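Local coordinates for protein receptor-type adenylate cyclase gresag 4.1 (Trypanosoma brucei, PDB 1FX2) that catalyses the conversion of ATP into 3',5'-cyclic AMP and diphosphate through the class III adenylyl cyclase catalytic domain of a receptor-type membrane protein, at residues T18-S23 and N130-R135; A28-L33 and N93-S98; E168-G173 and A225-D230. All blocks are in the same frame, centred on the assembly; numbering follows the deposited sequence. Where two conformers were deposited one is given.

Contact 1: T18-S23 and N130-R135. With SO4 (sulfate ion), chain B.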
loop_
_atom_site.group_PDB
_atom_site.type_symbol
_atom_site.label_atom_id
_atom_site.label_comp_id
_atom_site.label_asym_id
_atom_site.label_seq_id
_atom_site.Cartn_x
_atom_site.Cartn_y
_atom_site.Cartn_z
ATOM N N THR A 18 1.063 -13.969 14.500
ATOM C CA THR A 18 2.488 -13.866 14.832
ATOM C C THR A 18 3.115 -15.234 14.718
ATOM O O THR A 18 2.484 -16.291 14.948
ATOM C CB THR A 18 2.757 -13.340 16.256
ATOM O OG1 THR A 18 2.468 -14.371 17.216
ATOM C CG2 THR A 18 1.930 -12.054 16.596
ATOM N N ASP A 19 4.435 -15.214 14.441
ATOM C CA ASP A 19 5.247 -16.452 14.445
ATOM C C ASP A 19 6.648 -16.134 14.747
ATOM O O ASP A 19 7.176 -15.018 14.387
ATOM C CB ASP A 19 5.335 -17.185 13.056
ATOM C CG ASP A 19 4.175 -18.085 12.793
ATOM O OD1 ASP A 19 3.166 -17.678 12.153
ATOM O OD2 ASP A 19 4.236 -19.248 13.186
ATOM N N ILE A 20 7.332 -17.054 15.412
ATOM C CA ILE A 20 8.777 -16.914 15.570
ATOM C C ILE A 20 9.434 -17.329 14.219
ATOM O O ILE A 20 9.140 -18.388 13.677
ATOM C CB ILE A 20 9.295 -17.857 16.653
ATOM C CG1 ILE A 20 8.800 -17.373 18.026
ATOM C CG2 ILE A 20 10.886 -17.869 16.626
ATOM C CD1 ILE A 20 9.077 -18.444 19.126
ATOM N N GLU A 21 10.219 -16.453 13.578
ATOM C CA GLU A 21 10.876 -16.843 12.312
ATOM C C GLU A 21 11.932 -17.905 12.658
ATOM O O GLU A 21 12.689 -17.782 13.616
ATOM C CB GLU A 21 11.587 -15.638 11.698
ATOM C CG GLU A 21 12.363 -16.012 10.399
ATOM C CD GLU A 21 13.124 -14.848 9.782
ATOM O OE1 GLU A 21 14.368 -14.753 9.898
ATOM O OE2 GLU A 21 12.483 -14.082 9.080
ATOM N N SER A 22 12.039 -18.906 11.759
ATOM C CA SER A 22 12.993 -20.023 11.797
ATOM C C SER A 22 12.862 -20.900 13.042
ATOM O O SER A 22 13.844 -21.396 13.548
ATOM C CB SER A 22 14.420 -19.482 11.656
ATOM O OG SER A 22 14.532 -18.595 10.573
ATOM N N SER A 23 11.619 -21.068 13.513
ATOM C CA SER A 23 11.375 -21.847 14.719
ATOM C C SER A 23 11.903 -23.311 14.574
ATOM O O SER A 23 12.580 -23.824 15.491
ATOM C CB SER A 23 9.810 -21.780 14.991
ATOM O OG SER A 23 9.594 -22.134 16.306
ATOM N N ASN A 130 17.662 -8.386 19.123
ATOM C CA ASN A 130 17.973 -9.182 20.326
ATOM C C ASN A 130 16.921 -10.276 20.501
ATOM O O ASN A 130 15.719 -9.977 20.655
ATOM C CB ASN A 130 17.852 -8.255 21.592
ATOM C CG ASN A 130 18.123 -8.978 22.928
ATOM O OD1 ASN A 130 18.952 -9.875 23.037
ATOM N ND2 ASN A 130 17.348 -8.574 23.968
ATOM N N GLY A 131 17.379 -11.525 20.552
ATOM C CA GLY A 131 16.507 -12.630 20.847
ATOM C C GLY A 131 15.613 -13.115 19.735
ATOM O O GLY A 131 15.953 -13.006 18.561
ATOM N N LEU A 132 14.496 -13.768 20.113
ATOM C CA LEU A 132 13.586 -14.329 19.085
ATOM C C LEU A 132 13.070 -13.235 18.156
ATOM O O LEU A 132 12.659 -12.161 18.636
ATOM C CB LEU A 132 12.381 -14.970 19.844
ATOM C CG LEU A 132 12.746 -16.142 20.721
ATOM C CD1 LEU A 132 11.432 -16.536 21.449
ATOM C CD2 LEU A 132 13.329 -17.361 19.944
ATOM N N ARG A 133 13.053 -13.494 16.865
ATOM C CA ARG A 133 12.555 -12.484 15.902
ATOM C C ARG A 133 11.156 -12.918 15.435
ATOM O O ARG A 133 10.988 -14.026 14.845
ATOM C CB ARG A 133 13.538 -12.422 14.694
ATOM C CG ARG A 133 14.913 -11.888 15.044
ATOM C CD ARG A 133 15.807 -11.925 13.822
ATOM N NE ARG A 133 17.163 -11.445 14.224
ATOM C CZ ARG A 133 18.094 -11.193 13.306
ATOM N NH1 ARG A 133 17.840 -11.371 12.016
ATOM N NH2 ARG A 133 19.319 -10.846 13.717
ATOM N N VAL A 134 10.175 -12.116 15.759
ATOM C CA VAL A 134 8.760 -12.518 15.549
ATOM C C VAL A 134 8.264 -11.699 14.357
ATOM O O VAL A 134 8.477 -10.484 14.265
ATOM C CB VAL A 134 7.988 -12.059 16.779
ATOM C CG1 VAL A 134 6.474 -12.361 16.597
ATOM C CG2 VAL A 134 8.465 -12.862 18.004
ATOM N N ARG A 135 7.680 -12.451 13.398
ATOM C CA ARG A 135 6.993 -11.794 12.255
ATOM C C ARG A 135 5.547 -11.603 12.599
ATOM O O ARG A 135 4.946 -12.409 13.324
ATOM C CB ARG A 135 7.126 -12.642 10.963
ATOM C CG ARG A 135 6.630 -14.036 11.095
ATOM C CD ARG A 135 6.551 -14.663 9.621
ATOM N NE ARG A 135 6.098 -16.029 9.686
ATOM C CZ ARG A 135 6.937 -17.036 9.792
ATOM N NH1 ARG A 135 8.272 -16.809 9.826
ATOM N NH2 ARG A 135 6.459 -18.295 9.865
HETATM S S SO4 B . 9.796 -20.093 8.884
HETATM O O1 SO4 B . 10.802 -21.127 8.899
HETATM O O2 SO4 B . 8.554 -20.486 9.558
HETATM O O3 SO4 B . 10.339 -18.880 9.437
HETATM O O4 SO4 B . 9.483 -19.820 7.457
HETATM O O HOH W 1 15.797 -12.367 10.409
HETATM O O HOH W 2 9.708 -14.511 9.011
#

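Contact 2: A28-L33 and N93-S98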
loop_
_atom_site.group_PDB
_atom_site.type_symbol
_atom_site.label_atom_id
_atom_site.label_comp_id
_atom_site.label_asym_id
_atom_site.label_seq_id
_atom_site.Cartn_x
_atom_site.Cartn_y
_atom_site.Cartn_z
ATOM N N ALA A 28 16.010 -27.029 16.547
ATOM C CA ALA A 28 17.026 -28.089 16.276
ATOM C C ALA A 28 18.344 -27.727 16.854
ATOM O O ALA A 28 19.084 -28.605 17.420
ATOM C CB ALA A 28 17.185 -28.329 14.787
ATOM N N ALA A 29 18.751 -26.466 16.774
ATOM C CA ALA A 29 20.028 -26.017 17.297
ATOM C C ALA A 29 20.085 -25.772 18.781
ATOM O O ALA A 29 21.121 -26.015 19.411
ATOM C CB ALA A 29 20.439 -24.679 16.588
ATOM N N HIS A 30 18.957 -25.397 19.386
ATOM C CA HIS A 30 18.927 -24.984 20.784
ATOM C C HIS A 30 17.773 -25.629 21.531
ATOM O O HIS A 30 16.945 -24.988 22.168
ATOM C CB HIS A 30 18.724 -23.473 20.830
ATOM C CG HIS A 30 19.738 -22.716 20.017
ATOM N ND1 HIS A 30 21.109 -22.829 20.224
ATOM C CD2 HIS A 30 19.580 -21.895 18.952
ATOM C CE1 HIS A 30 21.740 -22.104 19.307
ATOM N NE2 HIS A 30 20.842 -21.523 18.529
ATOM N N PRO A 31 17.768 -26.960 21.572
ATOM C CA PRO A 31 16.648 -27.636 22.275
ATOM C C PRO A 31 16.606 -27.413 23.793
ATOM O O PRO A 31 15.530 -27.518 24.398
ATOM C CB PRO A 31 16.903 -29.145 21.973
ATOM C CG PRO A 31 18.404 -29.164 21.875
ATOM C CD PRO A 31 18.732 -27.943 20.998
ATOM N N ASP A 32 17.706 -27.028 24.400
ATOM C CA ASP A 32 17.753 -26.749 25.812
ATOM C C ASP A 32 17.471 -25.256 26.144
ATOM O O ASP A 32 17.255 -24.891 27.275
ATOM C CB ASP A 32 19.137 -27.111 26.336
ATOM C CG ASP A 32 19.349 -28.628 26.425
ATOM O OD1 ASP A 32 18.369 -29.412 26.392
ATOM O OD2 ASP A 32 20.523 -29.026 26.552
ATOM N N LEU A 33 17.316 -24.436 25.130
ATOM C CA LEU A 33 17.019 -22.994 25.370
ATOM C C LEU A 33 15.606 -22.678 24.895
ATOM O O LEU A 33 14.965 -21.828 25.472
ATOM C CB LEU A 33 17.966 -22.052 24.555
ATOM C CG LEU A 33 19.470 -22.176 24.669
ATOM C CD1 LEU A 33 20.117 -21.210 23.626
ATOM C CD2 LEU A 33 19.795 -21.796 26.111
ATOM N N ASN A 93 23.210 -15.335 23.887
ATOM C CA ASN A 93 23.414 -14.683 22.566
ATOM C C ASN A 93 23.270 -15.751 21.519
ATOM O O ASN A 93 23.402 -15.447 20.323
ATOM C CB ASN A 93 24.831 -14.102 22.399
ATOM C CG ASN A 93 25.112 -12.964 23.347
ATOM O OD1 ASN A 93 24.289 -12.084 23.549
ATOM N ND2 ASN A 93 26.277 -13.030 23.979
ATOM N N ALA A 94 22.913 -16.985 21.918
ATOM C CA ALA A 94 22.897 -18.069 20.926
ATOM C C ALA A 94 21.845 -17.922 19.811
ATOM O O ALA A 94 22.047 -18.342 18.688
ATOM C CB ALA A 94 22.687 -19.407 21.584
ATOM N N LEU A 95 20.715 -17.400 20.176
ATOM C CA LEU A 95 19.660 -17.202 19.191
ATOM C C LEU A 95 20.036 -16.099 18.165
ATOM O O LEU A 95 19.885 -16.307 16.934
ATOM C CB LEU A 95 18.477 -16.854 20.088
ATOM C CG LEU A 95 17.811 -18.106 20.650
ATOM C CD1 LEU A 95 17.213 -17.852 22.011
ATOM C CD2 LEU A 95 16.795 -18.677 19.733
ATOM N N ASP A 96 20.666 -15.011 18.645
ATOM C CA ASP A 96 21.164 -13.953 17.748
ATOM C C ASP A 96 22.279 -14.496 16.856
ATOM O O ASP A 96 22.324 -14.218 15.658
ATOM C CB ASP A 96 21.617 -12.776 18.575
ATOM C CG ASP A 96 20.450 -12.039 19.178
ATOM O OD1 ASP A 96 20.052 -12.316 20.327
ATOM O OD2 ASP A 96 19.849 -11.232 18.417
ATOM N N ASP A 97 23.171 -15.302 17.445
ATOM C CA ASP A 97 24.222 -15.902 16.590
ATOM C C ASP A 97 23.627 -16.768 15.526
ATOM O O ASP A 97 24.068 -16.711 14.375
ATOM C CB ASP A 97 25.148 -16.790 17.489
ATOM C CG ASP A 97 26.055 -15.972 18.391
ATOM O OD1 ASP A 97 26.154 -14.751 18.265
ATOM O OD2 ASP A 97 26.637 -16.583 19.311
ATOM N N SER A 98 22.586 -17.567 15.849
ATOM C CA SER A 98 21.949 -18.397 14.811
ATOM C C SER A 98 21.301 -17.540 13.701
ATOM O O SER A 98 21.543 -17.819 12.527
ATOM C CB SER A 98 20.828 -19.271 15.383
ATOM O OG SER A 98 21.473 -20.327 16.163
#

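Contact 3: E168-G173 and A225-D230. With SO4 (sulfate ion), chain B.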
loop_
_atom_site.group_PDB
_atom_site.type_symbol
_atom_site.label_atom_id
_atom_site.label_comp_id
_atom_site.label_asym_id
_atom_site.label_seq_id
_atom_site.Cartn_x
_atom_site.Cartn_y
_atom_site.Cartn_z
ATOM N N GLU A 168 0.958 -12.034 7.283
ATOM C CA GLU A 168 2.040 -12.358 8.236
ATOM C C GLU A 168 3.069 -13.289 7.647
ATOM O O GLU A 168 4.273 -13.127 7.912
ATOM C CB GLU A 168 1.402 -13.033 9.471
ATOM C CG GLU A 168 2.506 -13.373 10.524
ATOM C CD GLU A 168 2.786 -14.829 10.692
ATOM O OE1 GLU A 168 2.973 -15.575 9.712
ATOM O OE2 GLU A 168 2.885 -15.269 11.785
ATOM N N SER A 169 2.610 -14.251 6.812
ATOM C CA SER A 169 3.561 -15.248 6.325
ATOM C C SER A 169 4.676 -14.716 5.464
ATOM O O SER A 169 5.735 -15.371 5.351
ATOM C CB SER A 169 2.779 -16.390 5.664
ATOM O OG SER A 169 2.361 -16.008 4.368
ATOM N N VAL A 170 4.479 -13.558 4.820
ATOM C CA VAL A 170 5.536 -13.015 4.002
ATOM C C VAL A 170 6.414 -12.022 4.754
ATOM O O VAL A 170 7.391 -11.515 4.171
ATOM C CB VAL A 170 5.000 -12.315 2.736
ATOM C CG1 VAL A 170 4.212 -13.405 1.924
ATOM C CG2 VAL A 170 4.184 -11.035 2.965
ATOM N N ALA A 171 6.079 -11.713 6.002
ATOM C CA ALA A 171 6.942 -10.824 6.760
ATOM C C ALA A 171 8.213 -11.465 7.261
ATOM O O ALA A 171 8.246 -12.664 7.534
ATOM C CB ALA A 171 6.156 -10.286 8.003
ATOM N N ASN A 172 9.240 -10.627 7.396
ATOM C CA ASN A 172 10.486 -11.075 7.980
ATOM C C ASN A 172 10.374 -11.062 9.504
ATOM O O ASN A 172 9.547 -10.385 10.110
ATOM C CB ASN A 172 11.629 -10.114 7.527
ATOM C CG ASN A 172 12.006 -10.338 6.107
ATOM O OD1 ASN A 172 12.656 -11.367 5.781
ATOM N ND2 ASN A 172 11.452 -9.485 5.210
ATOM N N GLY A 173 11.304 -11.784 10.145
ATOM C CA GLY A 173 11.332 -11.722 11.588
ATOM C C GLY A 173 11.674 -10.312 12.027
ATOM O O GLY A 173 12.557 -9.651 11.471
ATOM N N ALA A 225 15.272 -7.502 4.686
ATOM C CA ALA A 225 15.411 -8.036 3.338
ATOM C C ALA A 225 14.047 -7.978 2.630
ATOM O O ALA A 225 13.041 -7.616 3.197
ATOM C CB ALA A 225 15.782 -9.492 3.490
ATOM N N ALA A 226 13.993 -8.484 1.406
ATOM C CA ALA A 226 12.766 -8.560 0.692
ATOM C C ALA A 226 11.776 -9.431 1.447
ATOM O O ALA A 226 12.102 -10.330 2.286
ATOM C CB ALA A 226 13.093 -9.157 -0.717
ATOM N N LEU A 227 10.507 -9.236 1.095
ATOM C CA LEU A 227 9.426 -10.048 1.673
ATOM C C LEU A 227 9.656 -11.530 1.317
ATOM O O LEU A 227 10.257 -11.854 0.264
ATOM C CB LEU A 227 8.067 -9.575 1.211
ATOM C CG LEU A 227 7.763 -8.197 1.729
ATOM C CD1 LEU A 227 6.283 -7.840 1.341
ATOM C CD2 LEU A 227 7.937 -8.106 3.289
ATOM N N ARG A 228 9.195 -12.426 2.190
ATOM C CA ARG A 228 9.412 -13.846 1.961
ATOM C C ARG A 228 8.229 -14.404 1.172
ATOM O O ARG A 228 7.397 -15.088 1.701
ATOM C CB ARG A 228 9.527 -14.561 3.314
ATOM C CG ARG A 228 10.510 -13.886 4.270
ATOM C CD ARG A 228 10.606 -14.577 5.652
ATOM N NE ARG A 228 11.735 -15.500 5.791
ATOM C CZ ARG A 228 11.672 -16.641 6.483
ATOM N NH1 ARG A 228 10.524 -17.010 7.057
ATOM N NH2 ARG A 228 12.784 -17.341 6.702
ATOM N N LEU A 229 8.266 -14.233 -0.135
ATOM C CA LEU A 229 7.166 -14.708 -0.963
ATOM C C LEU A 229 7.058 -16.235 -0.902
ATOM O O LEU A 229 5.973 -16.795 -1.099
ATOM C CB LEU A 229 7.282 -14.141 -2.371
ATOM C CG LEU A 229 7.356 -12.605 -2.289
ATOM C CD1 LEU A 229 7.450 -12.033 -3.702
ATOM C CD2 LEU A 229 6.175 -11.962 -1.502
ATOM N N ASP A 230 8.173 -16.884 -0.569
ATOM C CA ASP A 230 8.216 -18.324 -0.343
ATOM C C ASP A 230 7.740 -18.383 1.138
ATOM O O ASP A 230 8.437 -17.927 2.054
ATOM C CB ASP A 230 9.670 -18.808 -0.493
ATOM C CG ASP A 230 9.859 -20.264 -0.083
ATOM O OD1 ASP A 230 8.909 -21.064 -0.267
ATOM O OD2 ASP A 230 10.952 -20.610 0.431
HETATM S S SO4 B . 9.796 -20.093 8.884
HETATM O O1 SO4 B . 10.802 -21.127 8.899
HETATM O O2 SO4 B . 8.554 -20.486 9.558
HETATM O O3 SO4 B . 10.339 -18.880 9.437
HETATM O O4 SO4 B . 9.483 -19.820 7.457
#

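Contact 1: T18-S23 and N130-R135
Arg135 reaches over Asp19 and ends at a sulfate ion beside the turn that follows. With chi1 at 56°, its CG sits between the backbone N and carbonyl carbon, which brings the chain back over its strand neighbour. CB comes within 4.2 Å of Asp19 O, and CG within 3.5 Å. From CG to NE the chain is extended, and NE passes 3.6 Å from Asp19 CB, which lies over one face of the guanidinium group, toward its rim. NH1 donates to sulfate O3 at 3.0 Å, and the same oxygen accepts from Ser22 N. NE forms a salt bridge with Glu168; NH2 sits too close to a neighbouring atom for its place to be sure, so its pairing with Glu232 is doubtful.

The backbones pair as antiparallel neighbours, strands 13-20 and 134-141 in the central sheet of the class III cyclase fold. Asp19 N donates to Arg135 O (3.1 Å) and Arg135 N to Asp19 O (2.8 Å). Past the non-hydrogen-bonded pair Ile20 and Val134, Glu21 N closes a 2.8 Å bond to Arg133 O, almost in line with its C=O (172°). Asp19, a predicted magnesium ligand, is thus fixed through its main chain, and its OD2 bonds with Ser63.

In one of its two deposited conformers, Glu21 works through water: one molecule donates to OE1 and accepts from Arg133 NH1, another donates to OE2 and accepts from Arg135 NH1, and OE2 also meets Gly173 N. Arg133 is also held by Glu103 and Tyr125. On the sheet face shared by Ile20 and Val134, Ile20 CD1 touches Leu132 CD1 at 3.8 Å.

Contact 2: A28-L33 and N93-S98
The backbones of His30 and Ala94 stay 8.0 Å apart between their CA atoms, and those of Ala29 and Ser98 8.2 Å, so the gap between the end of helix 23-29 and the first turn of helix 94-109 is bridged mainly by side chains. His30, the first residue to leave helical geometry, has the largest share of the buried surface. Its chi1 of -54° sets CG beside its own backbone N, and the imidazole extends across to the other helix. There NE2 and Ser98 OG form a hydrogen bond of 2.7 Å, close to straight at 162°, with the hydroxyl oxygen near the ring plane at its edge. Ala29 CB lies over the centre of one ring face, 3.7 Å above the plane.

Ala94 CB is shared by two partners: His30 CE1 at 3.7 Å and Leu33 CD1, also at 3.7 Å. Leu33 N bonds to His30 O in the turn between them. On the buried side, Leu95 and Ser98 both pack on Leu26 of helix 23-29. A bond at the ring edge combined with a methyl over the ring face should limit how the imidazole can rotate, and it gives the buried Ser98 hydroxyl a polar partner within an otherwise largely apolar contact.

Contact 3: E168-G173 and A225-D230
Val170, Asn172 and Arg228 bury the most surface here, where the two segments run nearly antiparallel and come within 4.5 Å at the CA atoms of Val170 and Arg228. Val170 takes part through both backbone and side chain. Its carbonyl oxygen accepts from Arg228 N at 2.8 Å, an almost straight bond (164°) whose donor is tilted out of the carbonyl plane. Its CG1 touches Arg228 O at 3.6 Å and lies beside Leu229 CD2, while CG2 meets Leu227 CD1 at 4.2 Å, the two side chains crossing at a slant. Leu177 of strand 176-179 lies next to both Val170 and Leu227.

The chain bends at Arg228, the centre of an inverse gamma turn closed by a weak Leu229 N to Leu227 O bond. In the fold, this is where the tail that follows strand 211-216 packs against the loop leading from helix 159-169 to strand 176-179 of the central sheet.

Asn172 uses its amide nitrogen as donor: ND2 bonds to Ala226 O at 3.1 Å. The acceptor lies in the amide plane of Asn172, yet ND2 stands 62° out of the Ala226 carbonyl plane, so it does not approach along a lone pair. The other end of the amide, OD1, rests 3.6 Å from Arg228 CG.

Arg228 continues past this amide with CD 3.6 Å from Ala171 O. A bend at chi3 (98°) then turns the guanidinium group to the sulfate, which lies at its edge. NH1 donates to sulfate O3 and O4, both at 3.0 Å. The ion, probably from the crystallisation liquor, is the one also held by Arg135, and its place near the predicted magnesium ligands Asp19 and Asp62 is consistent with a phosphate-binding position.

Contact 1 lies between the other two, its centre about 12 Å from each, while contacts 2 and 3, about 21 Å apart between centres, do not touch. Toward contact 2, Asp96 OD1 is 2.8 Å from Gly131 N, a probable hydrogen bond, and Leu95 CD2 packs 3.7 Å from Leu132 CD2. Toward contact 3, Arg135 CD packs 3.3 Å from Ala171 O, and the two contacts share the sulfate. The predicted magnesium ligand Asp19 belongs to contact 1, with the Ser169 side chain of contact 3 about 7 Å from its own; contact 2 is more peripheral, its centre about 20 Å from the chain centre against about 8 Å for contact 1 and 10 Å for contact 3.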